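Local structure of synaptonemal complex protein 2 (Mus musculus, 5IWZ) at residues Lys27-Leu32 with Val69-Ile74; Ser105-Ser110 with Asp131-Leu136; Lys111-Asn116 with Glu123-Met128; Cys159-Asp164 with Phe169-Glu174. The protein forms a major part of the axial and lateral elements of the synaptonemal complex and is required for meiotic chromosome synapsis, SYCP3 incorporation and fertility. All coordinates share one frame; numbering follows the deposited sequence.

Interaction 1: Lys27-Leu32 with Val69-Ile74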
loop_
_atom_site.group_PDB
_atom_site.type_symbol
_atom_site.label_atom_id
_atom_site.label_comp_id
_atom_site.label_asym_id
_atom_site.label_seq_id
_atom_site.Cartn_x
_atom_site.Cartn_y
_atom_site.Cartn_z
ATOM N N LYS A 27 4.454 6.808 28.692
ATOM C CA LYS A 27 4.000 8.192 28.827
ATOM C C LYS A 27 5.058 9.224 28.443
ATOM O O LYS A 27 4.720 10.161 27.702
ATOM C CB LYS A 27 3.484 8.430 30.257
ATOM C CG LYS A 27 2.171 7.745 30.564
ATOM C CD LYS A 27 1.413 8.443 31.697
ATOM C CE LYS A 27 2.212 8.480 32.997
ATOM N NZ LYS A 27 1.878 7.356 33.928
ATOM N N PRO A 28 6.326 9.133 28.882
ATOM C CA PRO A 28 7.307 10.134 28.409
ATOM C C PRO A 28 7.451 10.151 26.895
ATOM O O PRO A 28 7.357 11.219 26.282
ATOM C CB PRO A 28 8.606 9.720 29.130
ATOM C CG PRO A 28 8.108 9.113 30.414
ATOM C CD PRO A 28 6.875 8.324 29.987
ATOM N N LEU A 29 7.632 8.989 26.260
ATOM C CA LEU A 29 7.727 8.960 24.805
ATOM C C LEU A 29 6.492 9.580 24.153
ATOM O O LEU A 29 6.608 10.384 23.217
ATOM C CB LEU A 29 7.917 7.521 24.328
ATOM C CG LEU A 29 8.329 7.345 22.871
ATOM C CD1 LEU A 29 9.775 7.833 22.642
ATOM C CD2 LEU A 29 8.159 5.895 22.457
ATOM N N LEU A 30 5.302 9.228 24.649
ATOM C CA LEU A 30 4.079 9.763 24.074
ATOM C C LEU A 30 4.020 11.277 24.219
ATOM O O LEU A 30 3.522 11.974 23.327
ATOM C CB LEU A 30 2.863 9.118 24.730
ATOM C CG LEU A 30 2.449 7.727 24.281
ATOM C CD1 LEU A 30 1.303 7.251 25.155
ATOM C CD2 LEU A 30 2.050 7.713 22.808
ATOM N N ALA A 31 4.531 11.807 25.328
ATOM C CA ALA A 31 4.506 13.253 25.515
ATOM C C ALA A 31 5.355 13.952 24.459
ATOM O O ALA A 31 4.978 15.022 23.956
ATOM C CB ALA A 31 4.974 13.611 26.928
ATOM N N LEU A 32 6.492 13.348 24.084
ATOM C CA LEU A 32 7.316 13.933 23.031
ATOM C C LEU A 32 6.561 14.008 21.715
ATOM O O LEU A 32 6.751 14.948 20.936
ATOM C CB LEU A 32 8.599 13.133 22.836
ATOM C CG LEU A 32 9.561 13.016 24.004
ATOM C CD1 LEU A 32 10.858 12.425 23.480
ATOM C CD2 LEU A 32 9.780 14.371 24.660
ATOM N N VAL A 69 4.408 -0.379 19.010
ATOM C CA VAL A 69 5.480 -0.406 17.999
ATOM C C VAL A 69 5.378 0.816 17.088
ATOM O O VAL A 69 6.380 1.484 16.801
ATOM C CB VAL A 69 5.450 -1.723 17.196
ATOM C CG1 VAL A 69 6.432 -1.677 16.008
ATOM C CG2 VAL A 69 5.817 -2.918 18.103
ATOM N N SER A 70 4.156 1.130 16.632
ATOM C CA SER A 70 3.918 2.322 15.817
ATOM C C SER A 70 4.466 3.576 16.483
ATOM O O SER A 70 5.119 4.400 15.832
ATOM C CB SER A 70 2.411 2.511 15.557
ATOM O OG SER A 70 1.943 1.727 14.470
ATOM N N SER A 71 4.175 3.756 17.778
ATOM C CA SER A 71 4.609 4.976 18.457
ATOM C C SER A 71 6.134 5.077 18.486
ATOM O O SER A 71 6.696 6.170 18.337
ATOM C CB SER A 71 4.011 5.052 19.872
ATOM O OG SER A 71 4.635 4.149 20.780
ATOM N N ILE A 72 6.830 3.947 18.638
ATOM C CA ILE A 72 8.291 3.985 18.618
ATOM C C ILE A 72 8.793 4.358 17.226
ATOM O O ILE A 72 9.670 5.217 17.076
ATOM C CB ILE A 72 8.884 2.639 19.081
ATOM C CG1 ILE A 72 8.465 2.315 20.521
ATOM C CG2 ILE A 72 10.384 2.702 18.988
ATOM C CD1 ILE A 72 8.453 0.805 20.847
ATOM N N LEU A 73 8.258 3.701 16.187
ATOM C CA LEU A 73 8.736 3.952 14.826
ATOM C C LEU A 73 8.527 5.404 14.431
ATOM O O LEU A 73 9.372 6.001 13.753
ATOM C CB LEU A 73 8.022 3.029 13.835
ATOM C CG LEU A 73 8.329 1.549 13.986
ATOM C CD1 LEU A 73 7.289 0.736 13.240
ATOM C CD2 LEU A 73 9.724 1.251 13.450
ATOM N N ILE A 74 7.406 5.990 14.856
ATOM C CA ILE A 74 7.113 7.383 14.539
ATOM C C ILE A 74 8.078 8.319 15.257
ATOM O O ILE A 74 8.531 9.319 14.686
ATOM C CB ILE A 74 5.643 7.685 14.875
ATOM C CG1 ILE A 74 4.721 7.045 13.821
ATOM C CG2 ILE A 74 5.382 9.187 14.987
ATOM C CD1 ILE A 74 3.239 6.963 14.254
#
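Leu29 brings its CD2 methyl up to CG1 of Ile72, and this contact, 4.1 Å between Leu29 CD2 and Ile72 CG1, is the one apolar side-chain pair between 27-32 and 69-74. The two side chains cross at about a right angle, with the CD2 methyl of Leu29 against CG1 of Ile72. Leu29 gets there because its CG lies opposite the backbone N (chi1 -167°), which extends the side chain toward the neighbouring helix. Ile72 also packs on Leu56 and Ile57 of helix 49-63, while Leu29 leans on Ile17 of helix 13-23, so the pair bridges two further helices.

These are helices of the armadillo-repeat-like domain, near the start of a chain that is itself the N-terminal part of a longer protein. The short segments run at 51° to each other, with axes 10.3 Å apart at closest, and side chains must span that gap.

The remaining contacts involve Ser71 and are looser. Leu29 CD2 stands 4.3 Å from Ser71 OG, and Leu30 CD2 comes within 4.4 Å of Ser71 CB at the exposed edge. No hydrogen bond joins the segments. The Ser71 hydroxyl is hydrogen-bonded instead to the carbonyl oxygen of Thr68, in its own helix.

Interaction 2: Ser105-Ser110 with Asp131-Leu136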
loop_
_atom_site.group_PDB
_atom_site.type_symbol
_atom_site.label_atom_id
_atom_site.label_comp_id
_atom_site.label_asym_id
_atom_site.label_seq_id
_atom_site.Cartn_x
_atom_site.Cartn_y
_atom_site.Cartn_z
ATOM N N SER A 105 15.113 -7.184 10.297
ATOM C CA SER A 105 14.732 -8.009 11.433
ATOM C C SER A 105 13.365 -7.614 11.993
ATOM O O SER A 105 12.538 -8.486 12.287
ATOM C CB SER A 105 15.808 -7.906 12.509
ATOM O OG SER A 105 15.328 -8.421 13.725
ATOM N N TRP A 106 13.099 -6.312 12.150
ATOM C CA TRP A 106 11.798 -5.918 12.687
ATOM C C TRP A 106 10.684 -6.336 11.739
ATOM O O TRP A 106 9.626 -6.815 12.174
ATOM C CB TRP A 106 11.745 -4.409 12.949
ATOM C CG TRP A 106 12.831 -3.911 13.870
ATOM C CD1 TRP A 106 13.577 -4.656 14.758
ATOM C CD2 TRP A 106 13.332 -2.570 13.952
ATOM N NE1 TRP A 106 14.500 -3.845 15.395
ATOM C CE2 TRP A 106 14.370 -2.565 14.917
ATOM C CE3 TRP A 106 13.002 -1.369 13.308
ATOM C CZ2 TRP A 106 15.064 -1.410 15.252
ATOM C CZ3 TRP A 106 13.706 -0.216 13.642
ATOM C CH2 TRP A 106 14.717 -0.248 14.607
ATOM N N PHE A 107 10.917 -6.180 10.433
ATOM C CA PHE A 107 9.942 -6.618 9.438
ATOM C C PHE A 107 9.751 -8.130 9.478
ATOM O O PHE A 107 8.619 -8.618 9.394
ATOM C CB PHE A 107 10.400 -6.174 8.044
ATOM C CG PHE A 107 9.491 -6.609 6.955
ATOM C CD1 PHE A 107 8.268 -5.989 6.768
ATOM C CD2 PHE A 107 9.857 -7.641 6.110
ATOM C CE1 PHE A 107 7.415 -6.395 5.746
ATOM C CE2 PHE A 107 9.022 -8.045 5.096
ATOM C CZ PHE A 107 7.796 -7.419 4.910
ATOM N N GLU A 108 10.852 -8.888 9.590
ATOM C CA GLU A 108 10.756 -10.336 9.749
ATOM C C GLU A 108 9.964 -10.706 10.996
ATOM O O GLU A 108 9.124 -11.612 10.966
ATOM C CB GLU A 108 12.155 -10.953 9.830
ATOM C CG GLU A 108 12.978 -10.875 8.550
ATOM C CD GLU A 108 12.617 -11.953 7.554
ATOM O OE1 GLU A 108 13.249 -11.994 6.472
ATOM O OE2 GLU A 108 11.705 -12.761 7.849
ATOM N N ASN A 109 10.259 -10.043 12.119
ATOM C CA ASN A 109 9.551 -10.266 13.377
ATOM C C ASN A 109 8.118 -9.744 13.358
ATOM O O ASN A 109 7.395 -9.945 14.338
ATOM C CB ASN A 109 10.312 -9.611 14.528
ATOM C CG ASN A 109 11.647 -10.298 14.805
ATOM O OD1 ASN A 109 11.848 -11.457 14.435
ATOM N ND2 ASN A 109 12.562 -9.585 15.447
ATOM N N SER A 110 7.706 -9.060 12.297
ATOM C CA SER A 110 6.325 -8.638 12.116
ATOM C C SER A 110 5.524 -9.626 11.288
ATOM O O SER A 110 4.315 -9.434 11.117
ATOM C CB SER A 110 6.268 -7.265 11.432
ATOM O OG SER A 110 6.936 -6.280 12.206
ATOM N N ASP A 131 3.916 2.815 9.176
ATOM C CA ASP A 131 4.932 3.528 9.954
ATOM C C ASP A 131 6.324 2.950 9.725
ATOM O O ASP A 131 7.320 3.691 9.689
ATOM C CB ASP A 131 4.587 3.470 11.442
ATOM C CG ASP A 131 3.315 4.234 11.775
ATOM O OD1 ASP A 131 3.005 5.215 11.053
ATOM O OD2 ASP A 131 2.623 3.835 12.741
ATOM N N LEU A 132 6.420 1.628 9.606
ATOM C CA LEU A 132 7.718 1.008 9.344
ATOM C C LEU A 132 8.274 1.451 7.990
ATOM O O LEU A 132 9.442 1.850 7.882
ATOM C CB LEU A 132 7.579 -0.511 9.413
ATOM C CG LEU A 132 8.858 -1.339 9.248
ATOM C CD1 LEU A 132 9.685 -1.306 10.506
ATOM C CD2 LEU A 132 8.518 -2.762 8.911
ATOM N N PHE A 133 7.444 1.394 6.939
ATOM C CA PHE A 133 7.927 1.798 5.621
ATOM C C PHE A 133 8.227 3.288 5.570
ATOM O O PHE A 133 9.204 3.686 4.926
ATOM C CB PHE A 133 6.920 1.401 4.546
ATOM C CG PHE A 133 6.962 -0.060 4.201
ATOM C CD1 PHE A 133 8.156 -0.665 3.837
ATOM C CD2 PHE A 133 5.809 -0.835 4.247
ATOM C CE1 PHE A 133 8.207 -2.019 3.532
ATOM C CE2 PHE A 133 5.855 -2.190 3.936
ATOM C CZ PHE A 133 7.056 -2.782 3.582
ATOM N N ASP A 134 7.440 4.117 6.286
ATOM C CA ASP A 134 7.739 5.547 6.373
ATOM C C ASP A 134 9.140 5.782 6.920
ATOM O O ASP A 134 9.890 6.628 6.415
ATOM C CB ASP A 134 6.715 6.264 7.260
ATOM C CG ASP A 134 5.357 6.448 6.584
ATOM O OD1 ASP A 134 5.276 6.392 5.341
ATOM O OD2 ASP A 134 4.359 6.664 7.307
ATOM N N LEU A 135 9.504 5.057 7.978
ATOM C CA LEU A 135 10.861 5.147 8.490
ATOM C C LEU A 135 11.865 4.627 7.463
ATOM O O LEU A 135 12.935 5.212 7.284
ATOM C CB LEU A 135 10.962 4.382 9.811
ATOM C CG LEU A 135 12.317 4.300 10.508
ATOM C CD1 LEU A 135 13.019 5.665 10.594
ATOM C CD2 LEU A 135 12.157 3.662 11.920
ATOM N N LEU A 136 11.534 3.531 6.769
ATOM C CA LEU A 136 12.401 3.052 5.694
ATOM C C LEU A 136 12.657 4.144 4.650
ATOM O O LEU A 136 13.777 4.285 4.151
ATOM C CB LEU A 136 11.772 1.832 5.023
ATOM C CG LEU A 136 12.429 0.449 4.976
ATOM C CD1 LEU A 136 12.069 -0.210 3.648
ATOM C CD2 LEU A 136 13.937 0.470 5.204
#
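Leu132 fits its forked end into the hollow between Trp106 and Phe107, where two helices of the armadillo-repeat-like domain, 99-108 and 123-141, pack. The two aromatic residues are neighbours in sequence and diverge from the helix like the jaws of a clamp, with one leucine methyl against each. CD1 of Leu132 sits at the edge of the indole, 4.3 Å from Trp106 CE3. Leu132 CD2 goes the other way and meets the edge of the phenyl ring, 3.9 Å from Phe107 CD1, while also resting 4.0 Å from Phe107 CB. Both Leu132 and Phe107 reach out with CG swung away from the backbone N (chi1 -176° and 178°), yet the two side chains lie nearly perpendicular.

Beyond the leucine, Phe133 swings its ring tip in from the flank, so that Phe133 CZ lies 4.2 Å from Phe107 CE1. All four side chains are buried. Trp106 is anchored at its far end by a hydrogen bond from NE1 to Asp54 OD2, and Phe133 also touches Ile158 of helix 144-163. Ser110 OG donates a 2.7 Å hydrogen bond to Trp106 O, approaching 34° out of the carbonyl plane.

Interaction 3: Lys111-Asn116 with Glu123-Met128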
loop_
_atom_site.group_PDB
_atom_site.type_symbol
_atom_site.label_atom_id
_atom_site.label_comp_id
_atom_site.label_asym_id
_atom_site.label_seq_id
_atom_site.Cartn_x
_atom_site.Cartn_y
_atom_site.Cartn_z
ATOM N N LYS A 111 6.163 -10.675 10.770
ATOM C CA LYS A 111 5.488 -11.506 9.783
ATOM C C LYS A 111 4.389 -12.342 10.419
ATOM O O LYS A 111 3.314 -12.505 9.831
ATOM C CB LYS A 111 6.504 -12.374 9.044
ATOM C CG LYS A 111 7.395 -11.544 8.086
ATOM C CD LYS A 111 8.507 -12.372 7.422
ATOM C CE LYS A 111 8.901 -11.758 6.081
ATOM N NZ LYS A 111 10.231 -12.243 5.604
ATOM N N GLU A 112 4.625 -12.847 11.633
ATOM C CA GLU A 112 3.580 -13.572 12.350
ATOM C C GLU A 112 2.353 -12.691 12.574
ATOM O O GLU A 112 1.214 -13.144 12.426
ATOM C CB GLU A 112 4.133 -14.095 13.679
ATOM C CG GLU A 112 3.154 -14.929 14.481
ATOM C CD GLU A 112 3.774 -15.542 15.737
ATOM O OE1 GLU A 112 4.872 -16.134 15.635
ATOM O OE2 GLU A 112 3.158 -15.432 16.822
ATOM N N ILE A 113 2.574 -11.423 12.917
ATOM C CA ILE A 113 1.479 -10.475 13.089
ATOM C C ILE A 113 0.785 -10.213 11.758
ATOM O O ILE A 113 -0.450 -10.196 11.672
ATOM C CB ILE A 113 2.015 -9.168 13.703
ATOM C CG1 ILE A 113 2.351 -9.362 15.189
ATOM C CG2 ILE A 113 1.033 -8.035 13.488
ATOM C CD1 ILE A 113 3.281 -8.295 15.754
ATOM N N ILE A 114 1.575 -9.953 10.713
ATOM C CA ILE A 114 1.038 -9.692 9.379
ATOM C C ILE A 114 0.138 -10.836 8.930
ATOM O O ILE A 114 -0.908 -10.615 8.307
ATOM C CB ILE A 114 2.197 -9.459 8.390
ATOM C CG1 ILE A 114 2.798 -8.076 8.599
ATOM C CG2 ILE A 114 1.746 -9.647 6.947
ATOM C CD1 ILE A 114 4.265 -7.995 8.228
ATOM N N LEU A 115 0.512 -12.074 9.255
ATOM C CA LEU A 115 -0.298 -13.199 8.805
ATOM C C LEU A 115 -1.601 -13.311 9.593
ATOM O O LEU A 115 -2.685 -13.117 9.034
ATOM C CB LEU A 115 0.496 -14.496 8.891
ATOM C CG LEU A 115 1.602 -14.541 7.832
ATOM C CD1 LEU A 115 2.545 -15.692 8.096
ATOM C CD2 LEU A 115 1.022 -14.622 6.427
ATOM N N ASN A 116 -1.511 -13.590 10.894
ATOM C CA ASN A 116 -2.678 -13.910 11.712
ATOM C C ASN A 116 -3.662 -12.747 11.863
ATOM O O ASN A 116 -4.547 -12.793 12.723
ATOM C CB ASN A 116 -2.228 -14.394 13.090
ATOM N N GLU A 123 -6.686 -2.705 11.687
ATOM C CA GLU A 123 -5.908 -1.695 10.978
ATOM C C GLU A 123 -4.816 -1.068 11.838
ATOM O O GLU A 123 -4.069 -0.213 11.342
ATOM C CB GLU A 123 -6.815 -0.594 10.434
ATOM C CG GLU A 123 -7.203 0.444 11.456
ATOM C CD GLU A 123 -7.615 1.747 10.809
ATOM O OE1 GLU A 123 -6.777 2.336 10.091
ATOM O OE2 GLU A 123 -8.773 2.178 11.017
ATOM N N ALA A 124 -4.710 -1.448 13.112
ATOM C CA ALA A 124 -3.505 -1.116 13.860
ATOM C C ALA A 124 -2.281 -1.721 13.187
ATOM O O ALA A 124 -1.230 -1.074 13.094
ATOM C CB ALA A 124 -3.625 -1.607 15.299
ATOM N N VAL A 125 -2.408 -2.959 12.694
ATOM C CA VAL A 125 -1.325 -3.595 11.944
ATOM C C VAL A 125 -1.045 -2.832 10.662
ATOM O O VAL A 125 0.112 -2.660 10.260
ATOM C CB VAL A 125 -1.663 -5.065 11.640
ATOM C CG1 VAL A 125 -0.667 -5.636 10.627
ATOM C CG2 VAL A 125 -1.673 -5.880 12.910
ATOM N N MET A 126 -2.103 -2.376 9.992
ATOM C CA MET A 126 -1.946 -1.573 8.787
ATOM C C MET A 126 -1.109 -0.333 9.066
ATOM O O MET A 126 -0.158 -0.030 8.334
ATOM C CB MET A 126 -3.328 -1.185 8.256
ATOM C CG MET A 126 -3.318 -0.211 7.096
ATOM S SD MET A 126 -2.637 -0.942 5.594
ATOM C CE MET A 126 -1.114 -0.028 5.428
ATOM N N ASN A 127 -1.456 0.400 10.124
ATOM C CA ASN A 127 -0.717 1.607 10.476
ATOM C C ASN A 127 0.720 1.278 10.872
ATOM O O ASN A 127 1.643 2.030 10.553
ATOM C CB ASN A 127 -1.420 2.338 11.619
ATOM C CG ASN A 127 -2.848 2.758 11.269
ATOM O OD1 ASN A 127 -3.174 2.998 10.104
ATOM N ND2 ASN A 127 -3.704 2.849 12.289
ATOM N N MET A 128 0.925 0.157 11.563
ATOM C CA MET A 128 2.266 -0.192 12.033
ATOM C C MET A 128 3.204 -0.417 10.862
ATOM O O MET A 128 4.332 0.090 10.845
ATOM C CB MET A 128 2.214 -1.437 12.923
ATOM C CG MET A 128 3.606 -1.851 13.468
ATOM S SD MET A 128 3.589 -3.450 14.292
ATOM C CE MET A 128 3.869 -4.605 12.948
#
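Ile113 points its CB toward Val125, and the branch that makes the contact is CG2. Ile113 CB itself stays back, about 5.0 Å from Val125 CG2. From there the side chain divides. Ile113 CG2, trans to the backbone N, reaches the valine at a slant, 3.5 Å from Val125 CG2, a tight methyl-to-methyl approach. Ile113 CG2 also lies 4.1 Å from Val125 CG1, so it rests against both prongs of the valine fork, though closer to one. Met128 CE brings its methyl to 4.5 Å from Ile113 CG2, at the end of a side chain that is extended as far as its sulfur.

The other branch, CG1, is turned beside the backbone N by chi1 of -73°, clear of the valine. It carries Ile113 CD1 past the methionine end, 4.7 Å from Met128 CE and no closer to this segment. Ile113 also touches Ile66 and Leu61, so residues of helices 66-79 and 49-63 join the same apolar cluster. Val125 in turn lies on Ile171 of helix 169-185. No polar bond joins the segments: the short helix 111-115 is held to the start of helix 123-141 by aliphatic packing, as in the layered helices of an armadillo-repeat-like domain.

Interaction 4: Cys159-Asp164 with Phe169-Glu174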
loop_
_atom_site.group_PDB
_atom_site.type_symbol
_atom_site.label_atom_id
_atom_site.label_comp_id
_atom_site.label_asym_id
_atom_site.label_seq_id
_atom_site.Cartn_x
_atom_site.Cartn_y
_atom_site.Cartn_z
ATOM N N CYS A 159 8.419 -7.965 -2.620
ATOM C CA CYS A 159 7.911 -8.870 -3.651
ATOM C C CYS A 159 7.357 -10.149 -3.036
ATOM O O CYS A 159 6.272 -10.619 -3.414
ATOM C CB CYS A 159 9.011 -9.207 -4.666
ATOM S SG CYS A 159 9.586 -7.847 -5.704
ATOM N N ALA A 160 8.103 -10.742 -2.095
ATOM C CA ALA A 160 7.604 -11.931 -1.412
ATOM C C ALA A 160 6.283 -11.638 -0.708
ATOM O O ALA A 160 5.342 -12.441 -0.779
ATOM C CB ALA A 160 8.654 -12.451 -0.422
ATOM N N LEU A 161 6.185 -10.472 -0.055
ATOM C CA LEU A 161 4.959 -10.079 0.638
ATOM C C LEU A 161 3.796 -9.919 -0.330
ATOM O O LEU A 161 2.654 -10.282 -0.012
ATOM C CB LEU A 161 5.189 -8.769 1.394
ATOM C CG LEU A 161 4.127 -8.258 2.371
ATOM C CD1 LEU A 161 3.989 -9.211 3.553
ATOM C CD2 LEU A 161 4.464 -6.855 2.871
ATOM N N VAL A 162 4.063 -9.342 -1.502
ATOM C CA VAL A 162 3.013 -9.089 -2.481
ATOM C C VAL A 162 2.541 -10.396 -3.110
ATOM O O VAL A 162 1.359 -10.543 -3.436
ATOM C CB VAL A 162 3.518 -8.075 -3.528
ATOM C CG1 VAL A 162 2.582 -8.001 -4.710
ATOM C CG2 VAL A 162 3.635 -6.685 -2.901
ATOM N N ILE A 163 3.438 -11.373 -3.250
ATOM C CA ILE A 163 3.076 -12.670 -3.810
ATOM C C ILE A 163 2.296 -13.538 -2.829
ATOM O O ILE A 163 1.579 -14.454 -3.257
ATOM C CB ILE A 163 4.363 -13.385 -4.262
ATOM C CG1 ILE A 163 4.961 -12.699 -5.490
ATOM C CG2 ILE A 163 4.132 -14.852 -4.547
ATOM C CD1 ILE A 163 6.398 -13.146 -5.764
ATOM N N ASP A 164 2.427 -13.295 -1.523
ATOM C CA ASP A 164 1.878 -14.191 -0.506
ATOM C C ASP A 164 0.382 -13.913 -0.386
ATOM O O ASP A 164 -0.026 -12.858 0.114
ATOM C CB ASP A 164 2.610 -13.992 0.826
ATOM C CG ASP A 164 2.182 -14.991 1.927
ATOM O OD1 ASP A 164 1.124 -15.641 1.813
ATOM O OD2 ASP A 164 2.918 -15.110 2.939
ATOM N N PHE A 169 -4.866 -7.401 1.696
ATOM C CA PHE A 169 -4.552 -6.625 0.494
ATOM C C PHE A 169 -4.071 -5.218 0.828
ATOM O O PHE A 169 -3.253 -4.661 0.089
ATOM C CB PHE A 169 -5.758 -6.555 -0.454
ATOM C CG PHE A 169 -6.874 -5.652 0.029
ATOM C CD1 PHE A 169 -7.826 -6.125 0.929
ATOM C CD2 PHE A 169 -6.984 -4.343 -0.435
ATOM C CE1 PHE A 169 -8.876 -5.309 1.369
ATOM C CE2 PHE A 169 -8.035 -3.519 -0.018
ATOM C CZ PHE A 169 -8.984 -4.004 0.898
ATOM N N CYS A 170 -4.563 -4.621 1.927
ATOM C CA CYS A 170 -4.143 -3.259 2.266
ATOM C C CYS A 170 -2.668 -3.202 2.647
ATOM O O CYS A 170 -2.001 -2.188 2.410
ATOM C CB CYS A 170 -4.977 -2.694 3.423
ATOM S SG CYS A 170 -6.756 -2.525 3.097
ATOM N N ILE A 171 -2.151 -4.256 3.268
ATOM C CA ILE A 171 -0.727 -4.292 3.580
ATOM C C ILE A 171 0.087 -4.450 2.303
ATOM O O ILE A 171 1.092 -3.761 2.086
ATOM C CB ILE A 171 -0.443 -5.419 4.586
ATOM C CG1 ILE A 171 -1.116 -5.092 5.918
ATOM C CG2 ILE A 171 1.069 -5.643 4.739
ATOM C CD1 ILE A 171 -1.045 -6.236 6.890
ATOM N N GLN A 172 -0.350 -5.341 1.422
ATOM C CA GLN A 172 0.349 -5.483 0.153
ATOM C C GLN A 172 0.311 -4.184 -0.634
ATOM O O GLN A 172 1.324 -3.788 -1.217
ATOM C CB GLN A 172 -0.244 -6.641 -0.648
ATOM C CG GLN A 172 -0.127 -7.971 0.077
ATOM C CD GLN A 172 -0.911 -9.065 -0.598
ATOM O OE1 GLN A 172 -1.969 -8.814 -1.156
ATOM N NE2 GLN A 172 -0.399 -10.295 -0.545
ATOM N N GLN A 173 -0.839 -3.489 -0.644
ATOM C CA GLN A 173 -0.931 -2.238 -1.400
ATOM C C GLN A 173 0.045 -1.198 -0.862
ATOM O O GLN A 173 0.685 -0.468 -1.632
ATOM C CB GLN A 173 -2.370 -1.693 -1.373
ATOM C CG GLN A 173 -3.358 -2.490 -2.214
ATOM C CD GLN A 173 -4.828 -2.056 -2.030
ATOM O OE1 GLN A 173 -5.155 -1.243 -1.151
ATOM N NE2 GLN A 173 -5.714 -2.604 -2.870
ATOM N N GLU A 174 0.154 -1.105 0.465
ATOM C CA GLU A 174 1.080 -0.162 1.082
ATOM C C GLU A 174 2.531 -0.507 0.742
ATOM O O GLU A 174 3.327 0.374 0.390
ATOM C CB GLU A 174 0.847 -0.161 2.600
ATOM C CG GLU A 174 1.937 0.505 3.421
ATOM C CD GLU A 174 2.065 1.979 3.108
ATOM O OE1 GLU A 174 1.109 2.557 2.528
ATOM O OE2 GLU A 174 3.131 2.561 3.425
#
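The amide nitrogen of Gln172 reaches across to the backbone carbonyl of Leu161, and this is the one hydrogen bond between the segments: Gln172 NE2 donates to Leu161 O at 3.1 Å with an N-H...O angle of 150°. The donor lies in the carbonyl plane, and the acceptor is tilted 20° out of the amide plane of the glutamine. Gln172 manages the reach with a side chain extended beyond CG, which itself lies beside the backbone N. On the way Gln172 CG passes 3.6 Å from Leu161 O. The carbonyls of Val162 and Asp164 also lie near NE2, but at angles too poor for hydrogen bonds. Val162 O is instead hydrogen-bonded by Arg209 NE of helix 197-212.

The arrangement is an antiparallel helical hairpin of the armadillo-repeat-like domain: helix 144-163 ends, five residues turn the chain, and helix 169-185 comes back. The short segments meet at 150° with axes 9.2 Å apart at closest. The NE2 of the buried glutamine thus bonds one carbonyl, that of Leu161, near the C-terminal end of the first helix.

Van der Waals contacts flank the bond. The apolar pair is Leu161 CD2 and Ile171 CG2, 4.1 Å apart, on side chains set roughly square to each other. Val162 CG2 comes within 4.1 Å of Gln172 O, where the backbones approach most closely, with CA atoms of Val162 and Gln172 5.2 Å apart. At the turn, Asp164 directs its carboxylate to a salt bridge between OD2 and Arg166 NH2.

How the interactions relate
From the N terminus, interaction 1 closes first, bringing 69-74 back against 27-32 over 36 intervening residues. The chain then reaches 105-110, and interaction 2 closes a loop of 20 residues with 131-136; interaction 3 lies wholly within that loop, joining helix 111-115 to the start of the same helix 123-141. Interaction 4 follows as a tight hairpin with four residues between its segments. No loops cross. Helix 123-141 connects the set: Asp131 and Met128 meet Ser70 of interaction 1, while Met126 meets Cys170 and Glu174 of interaction 4. Phe107 also touches Leu161. Interactions 1 and 4 stay about 11 Å apart at their nearest atoms.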